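Local coordinates for ABC transporter, substrate binding protein (Aeropyrum pernix, PDB 3EAF) that probably captures a small solute outside the membrane and delivers it to an ABC transporter, as substrate-binding proteins of this type do, at residues A[56-60]-A[83-87]. Sequence-based numbering, arbitrary orientation.
With GOL (glycerol), chain B.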
loop_
_atom_site.group_PDB
_atom_site.type_symbol
_atom_site.label_atom_id
_atom_site.label_comp_id
_atom_site.label_asym_id
_atom_site.label_seq_id
_atom_site.Cartn_x
_atom_site.Cartn_y
_atom_site.Cartn_z
ATOM N N ASP A 56 13.150 -9.439 -8.656
ATOM C CA ASP A 56 11.835 -9.334 -9.300
ATOM C C ASP A 56 11.181 -10.710 -9.339
ATOM O O ASP A 56 11.592 -11.590 -10.103
ATOM C CB ASP A 56 11.961 -8.734 -10.707
ATOM C CG ASP A 56 10.672 -8.833 -11.524
ATOM O OD1 ASP A 56 9.556 -8.826 -10.954
ATOM O OD2 ASP A 56 10.779 -8.902 -12.764
ATOM N N TYR A 57 10.157 -10.894 -8.512
ATOM C CA TYR A 57 9.478 -12.191 -8.428
ATOM C C TYR A 57 8.195 -12.260 -9.253
ATOM O O TYR A 57 7.542 -13.316 -9.308
ATOM C CB TYR A 57 9.239 -12.590 -6.965
ATOM C CG TYR A 57 7.985 -12.029 -6.314
ATOM C CD1 TYR A 57 6.954 -12.881 -5.905
ATOM C CD2 TYR A 57 7.838 -10.665 -6.083
ATOM C CE1 TYR A 57 5.805 -12.385 -5.293
ATOM C CE2 TYR A 57 6.693 -10.151 -5.474
ATOM C CZ TYR A 57 5.682 -11.022 -5.077
ATOM O OH TYR A 57 4.552 -10.531 -4.465
ATOM N N ALA A 58 7.843 -11.135 -9.885
ATOM C CA ALA A 58 6.690 -11.042 -10.792
ATOM C C ALA A 58 5.348 -11.529 -10.205
ATOM O O ALA A 58 4.508 -12.081 -10.925
ATOM C CB ALA A 58 7.004 -11.759 -12.135
ATOM N N TYR A 59 5.167 -11.323 -8.899
ATOM C CA TYR A 59 3.942 -11.699 -8.163
ATOM C C TYR A 59 3.725 -13.213 -8.077
ATOM O O TYR A 59 2.668 -13.673 -7.650
ATOM C CB TYR A 59 2.707 -11.011 -8.760
ATOM C CG TYR A 59 1.653 -10.609 -7.753
ATOM C CD1 TYR A 59 1.922 -9.651 -6.779
ATOM C CD2 TYR A 59 0.373 -11.172 -7.789
ATOM C CE1 TYR A 59 0.945 -9.262 -5.856
ATOM C CE2 TYR A 59 -0.601 -10.796 -6.873
ATOM C CZ TYR A 59 -0.308 -9.843 -5.912
ATOM O OH TYR A 59 -1.282 -9.473 -5.016
ATOM N N ASN A 60 4.733 -13.974 -8.494
ATOM C CA ASN A 60 4.696 -15.439 -8.495
ATOM C C ASN A 60 5.008 -15.979 -7.088
ATOM O O ASN A 60 6.107 -15.758 -6.569
ATOM C CB ASN A 60 5.707 -15.961 -9.531
ATOM C CG ASN A 60 5.695 -17.475 -9.674
ATOM O OD1 ASN A 60 5.530 -18.213 -8.696
ATOM N ND2 ASN A 60 5.909 -17.947 -10.901
ATOM N N TRP A 83 6.485 -7.265 -0.923
ATOM C CA TRP A 83 5.458 -6.888 -1.884
ATOM C C TRP A 83 4.068 -7.516 -1.616
ATOM O O TRP A 83 3.291 -6.975 -0.830
ATOM C CB TRP A 83 5.951 -7.139 -3.326
ATOM C CG TRP A 83 4.975 -6.704 -4.386
ATOM C CD1 TRP A 83 4.225 -7.512 -5.201
ATOM C CD2 TRP A 83 4.622 -5.354 -4.725
ATOM N NE1 TRP A 83 3.429 -6.744 -6.028
ATOM C CE2 TRP A 83 3.659 -5.418 -5.758
ATOM C CE3 TRP A 83 5.031 -4.097 -4.254
ATOM C CZ2 TRP A 83 3.092 -4.270 -6.327
ATOM C CZ3 TRP A 83 4.467 -2.953 -4.825
ATOM C CH2 TRP A 83 3.504 -3.051 -5.846
ATOM N N GLY A 84 3.770 -8.646 -2.250
ATOM C CA GLY A 84 2.378 -9.104 -2.412
ATOM C C GLY A 84 1.694 -9.633 -1.166
ATOM O O GLY A 84 2.344 -10.207 -0.294
ATOM N N THR A 85 0.378 -9.439 -1.079
ATOM C CA THR A 85 -0.399 -9.931 0.074
ATOM C C THR A 85 -0.279 -11.444 0.273
ATOM O O THR A 85 0.006 -11.900 1.388
ATOM C CB THR A 85 -1.894 -9.516 -0.007
ATOM O OG1 THR A 85 -2.006 -8.116 0.247
ATOM C CG2 THR A 85 -2.745 -10.271 1.029
ATOM N N ALA A 86 -0.495 -12.210 -0.799
ATOM C CA ALA A 86 -0.435 -13.674 -0.727
ATOM C C ALA A 86 0.902 -14.161 -0.170
ATOM O O ALA A 86 0.930 -14.888 0.823
ATOM C CB ALA A 86 -0.721 -14.319 -2.101
ATOM N N ASP A 87 2.005 -13.751 -0.795
ATOM C CA ASP A 87 3.323 -14.194 -0.329
ATOM C C ASP A 87 3.725 -13.656 1.052
ATOM O O ASP A 87 4.286 -14.401 1.859
ATOM C CB ASP A 87 4.431 -13.991 -1.376
ATOM C CG ASP A 87 4.454 -12.595 -1.968
ATOM O OD1 ASP A 87 3.610 -12.285 -2.841
ATOM O OD2 ASP A 87 5.356 -11.823 -1.601
HETATM C C1 GOL B . 0.146 -5.581 -4.475
HETATM O O1 GOL B . 0.789 -4.626 -3.644
HETATM C C2 GOL B . -0.875 -6.340 -3.643
HETATM O O2 GOL B . -0.481 -7.637 -3.249
HETATM C C3 GOL B . -1.090 -5.558 -2.379
HETATM O O3 GOL B . -1.207 -6.456 -1.316
HETATM O O HOH W 1 -2.243 -11.465 -3.311
HETATM O O HOH W 2 2.332 -14.199 -4.503
#
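The indole of Trp83 presents its five-membered edge to two tyrosines: Tyr57 OH and Tyr59 CD1 both lie near its plane, while glycerol O1 sits over one face, offset toward the rim. Neither tyrosine stacks on it; the ring planes stand 73° (Tyr57) and 77° (Tyr59) away from that of the five-membered ring. Trp83 CD1 approaches Tyr57 OH to 3.1 Å, and its NE1, whose hydrogen bond goes to Thr17 OG1, is 3.4 Å from Tyr59 CD1. The type I' turn from Tyr57 to Asn60 brings the backbone N of Tyr59 over the centre of one face of the Tyr57 ring. CG of Tyr57 lies between the backbone N and the carbonyl carbon (chi1 85°), which turns the ring toward Asp87; OH donates to Asp87 OD1 (2.6 Å) on the syn side, somewhat out of the carboxylate plane, and Gly84 N adds a weak bond to the same hydroxyl. The contact joins the loop after strand 47-56 to the turn after strand 79-82 and the start of helix 85-98, at the strand ends facing the interdomain cleft where this two-lobed fold usually takes its ligand. A glycerol, probably from the crystallisation liquor, lies here: its O2 is 2.7 Å from Tyr59 OH and accepts from Thr85 N at 2.9 Å. Replacing Trp83 with an alanine would probably open a gap beside the two tyrosine edges and leave Thr17 OG1 without the NE1 bond. A water donates to both Tyr59 O and Asp87 OD1.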